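Long-range contact in hypothetical protein TT1465 (Thermus thermophilus, PDB 1WEK), which is of unknown function but belongs to a family with a Rossmann-like fold, a parallel beta-sheet flanked by helices, within the SLOG clan: residues 165-170 / 195-200. Residues are numbered along the deposited sequence; the frame is centred on the assembly and turned at random.
Sequences VFLLDR and QLFRLT
Leu167 CD1 meets the Phe197 ring at its CD1 atom, 4.1 Å away, the leucine crossing the ring at a slant. Phe197 CB rests 3.7 Å from Val165 CG1. Leu199 joins Leu167 and Phe197 on this greasy side, and helix 170-185 covers these three, Trp173 packing on the two leucines and Val177 on Phe197 and Leu199. The other side of the sheet carries Phe166, Leu168 and Thr200: Leu168 CD2 and Thr200 CG2 lie alongside each other at 3.6 Å, pointing the same way, and Val206 of helix 203-211 packs on both Phe166 and Thr200. The two segments belong to a beta-alpha-beta crossover, strand 165-168, helix 170-185, strand 198-200, at one edge of the parallel sheet of this Rossmann-like fold; strand 198-200 is outermost within the chain. In the parallel ladder Arg198 N reaches Val165 O, Leu167 N donates to Arg198 O, and Thr200 N gives Leu167 O a nearly straight bond (173° at the hydrogen). Asp169 N then binds Thr200 O at 2.8 Å, carrying the pairing one residue past strand 165-168. Farther out, Arg198 runs beside Phe166 and bends at chi3 (56°), bringing NE to 3.6 Å from Phe166 CE2; ring and guanidinium planes stand 52° apart. Thr200 OG1 bonds Glu205 OE1, while Asp169 OD1 caps helix 170-185 through Tyr172 N. At the exposed end the Arg170 guanidinium turns one face over the Leu199 carbonyl, too poorly angled for a hydrogen bond.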
loop_
_atom_site.group_PDB
_atom_site.type_symbol
_atom_site.label_atom_id
_atom_site.label_comp_id
_atom_site.label_asym_id
_atom_site.label_seq_id
_atom_site.Cartn_x
_atom_site.Cartn_y
_atom_site.Cartn_z
ATOM N N VAL A 165 -19.635 7.158 -29.855
ATOM C CA VAL A 165 -20.696 6.570 -29.035
ATOM C C VAL A 165 -21.888 6.319 -29.959
ATOM O O VAL A 165 -22.366 7.229 -30.638
ATOM C CB VAL A 165 -21.151 7.490 -27.894
ATOM C CG1 VAL A 165 -22.383 6.888 -27.228
ATOM C CG2 VAL A 165 -20.038 7.666 -26.868
ATOM N N PHE A 166 -22.353 5.076 -30.009
ATOM C CA PHE A 166 -23.490 4.748 -30.851
ATOM C C PHE A 166 -24.638 4.116 -30.072
ATOM O O PHE A 166 -24.419 3.414 -29.092
ATOM C CB PHE A 166 -23.065 3.774 -31.954
ATOM C CG PHE A 166 -22.087 4.346 -32.924
ATOM C CD1 PHE A 166 -20.726 4.287 -32.673
ATOM C CD2 PHE A 166 -22.529 4.942 -34.098
ATOM C CE1 PHE A 166 -19.821 4.809 -33.580
ATOM C CE2 PHE A 166 -21.635 5.466 -35.006
ATOM C CZ PHE A 166 -20.280 5.397 -34.745
ATOM N N LEU A 167 -25.864 4.378 -30.517
ATOM C CA LEU A 167 -27.050 3.785 -29.910
ATOM C C LEU A 167 -27.707 3.034 -31.048
ATOM O O LEU A 167 -28.123 3.638 -32.035
ATOM C CB LEU A 167 -28.025 4.844 -29.403
ATOM C CG LEU A 167 -27.528 5.975 -28.505
ATOM C CD1 LEU A 167 -28.731 6.595 -27.845
ATOM C CD2 LEU A 167 -26.550 5.459 -27.436
ATOM N N LEU A 168 -27.778 1.718 -30.929
ATOM C CA LEU A 168 -28.400 0.917 -31.964
ATOM C C LEU A 168 -29.879 0.716 -31.713
ATOM O O LEU A 168 -30.297 0.406 -30.591
ATOM C CB LEU A 168 -27.702 -0.441 -32.085
ATOM C CG LEU A 168 -26.504 -0.452 -33.032
ATOM C CD1 LEU A 168 -25.783 -1.798 -32.958
ATOM C CD2 LEU A 168 -27.001 -0.170 -34.452
ATOM N N ASP A 169 -30.654 0.886 -32.782
ATOM C CA ASP A 169 -32.108 0.735 -32.793
ATOM C C ASP A 169 -32.808 2.041 -32.411
ATOM O O ASP A 169 -33.179 2.251 -31.257
ATOM C CB ASP A 169 -32.555 -0.393 -31.861
ATOM C CG ASP A 169 -34.032 -0.691 -32.000
ATOM O OD1 ASP A 169 -34.812 0.277 -32.220
ATOM O OD2 ASP A 169 -34.421 -1.881 -31.888
ATOM N N ARG A 170 -32.998 2.897 -33.409
ATOM C CA ARG A 170 -33.624 4.212 -33.258
ATOM C C ARG A 170 -34.931 4.273 -32.486
ATOM O O ARG A 170 -35.071 5.075 -31.567
ATOM C CB ARG A 170 -33.871 4.827 -34.636
ATOM C CG ARG A 170 -32.628 5.024 -35.487
ATOM C CD ARG A 170 -32.984 5.841 -36.724
ATOM N NE ARG A 170 -32.138 7.022 -36.843
ATOM C CZ ARG A 170 -30.978 7.047 -37.488
ATOM N NH1 ARG A 170 -30.521 5.948 -38.091
ATOM N NH2 ARG A 170 -30.265 8.163 -37.511
ATOM N N GLN A 195 -24.731 15.707 -29.810
ATOM C CA GLN A 195 -23.887 15.191 -30.874
ATOM C C GLN A 195 -22.792 14.256 -30.331
ATOM O O GLN A 195 -21.998 13.709 -31.101
ATOM C CB GLN A 195 -23.253 16.346 -31.663
ATOM C CG GLN A 195 -24.075 16.851 -32.846
ATOM C CD GLN A 195 -25.396 17.461 -32.429
ATOM O OE1 GLN A 195 -26.466 16.881 -32.647
ATOM N NE2 GLN A 195 -25.331 18.637 -31.819
ATOM N N LEU A 196 -22.748 14.082 -29.008
ATOM C CA LEU A 196 -21.768 13.194 -28.385
ATOM C C LEU A 196 -22.072 11.748 -28.783
ATOM O O LEU A 196 -21.203 10.880 -28.728
ATOM C CB LEU A 196 -21.821 13.313 -26.854
ATOM C CG LEU A 196 -20.916 14.252 -26.034
ATOM C CD1 LEU A 196 -19.989 15.086 -26.921
ATOM C CD2 LEU A 196 -21.795 15.135 -25.161
ATOM N N PHE A 197 -23.309 11.484 -29.188
ATOM C CA PHE A 197 -23.682 10.136 -29.595
ATOM C C PHE A 197 -24.390 10.129 -30.944
ATOM O O PHE A 197 -24.911 11.155 -31.389
ATOM C CB PHE A 197 -24.585 9.496 -28.538
ATOM C CG PHE A 197 -25.876 10.235 -28.313
ATOM C CD1 PHE A 197 -26.959 10.053 -29.172
ATOM C CD2 PHE A 197 -26.004 11.129 -27.250
ATOM C CE1 PHE A 197 -28.143 10.743 -28.977
ATOM C CE2 PHE A 197 -27.192 11.832 -27.043
ATOM C CZ PHE A 197 -28.262 11.641 -27.906
ATOM N N ARG A 198 -24.404 8.963 -31.586
ATOM C CA ARG A 198 -25.045 8.795 -32.879
ATOM C C ARG A 198 -26.072 7.685 -32.770
ATOM O O ARG A 198 -25.788 6.613 -32.239
ATOM C CB ARG A 198 -24.007 8.439 -33.948
ATOM C CG ARG A 198 -23.075 9.589 -34.306
ATOM C CD ARG A 198 -21.984 9.184 -35.297
ATOM N NE ARG A 198 -22.507 8.616 -36.542
ATOM C CZ ARG A 198 -21.738 8.215 -37.555
ATOM N NH1 ARG A 198 -20.416 8.330 -37.466
ATOM N NH2 ARG A 198 -22.280 7.678 -38.646
ATOM N N LEU A 199 -27.270 7.940 -33.284
ATOM C CA LEU A 199 -28.338 6.960 -33.233
ATOM C C LEU A 199 -28.409 6.258 -34.586
ATOM O O LEU A 199 -28.460 6.910 -35.620
ATOM C CB LEU A 199 -29.650 7.681 -32.907
ATOM C CG LEU A 199 -30.775 6.916 -32.211
ATOM C CD1 LEU A 199 -30.225 5.837 -31.326
ATOM C CD2 LEU A 199 -31.591 7.892 -31.397
ATOM N N THR A 200 -28.390 4.933 -34.595
ATOM C CA THR A 200 -28.436 4.220 -35.871
ATOM C C THR A 200 -29.079 2.848 -35.790
ATOM O O THR A 200 -29.126 2.233 -34.723
ATOM C CB THR A 200 -27.023 4.051 -36.471
ATOM O OG1 THR A 200 -27.129 3.499 -37.788
ATOM C CG2 THR A 200 -26.180 3.096 -35.622
#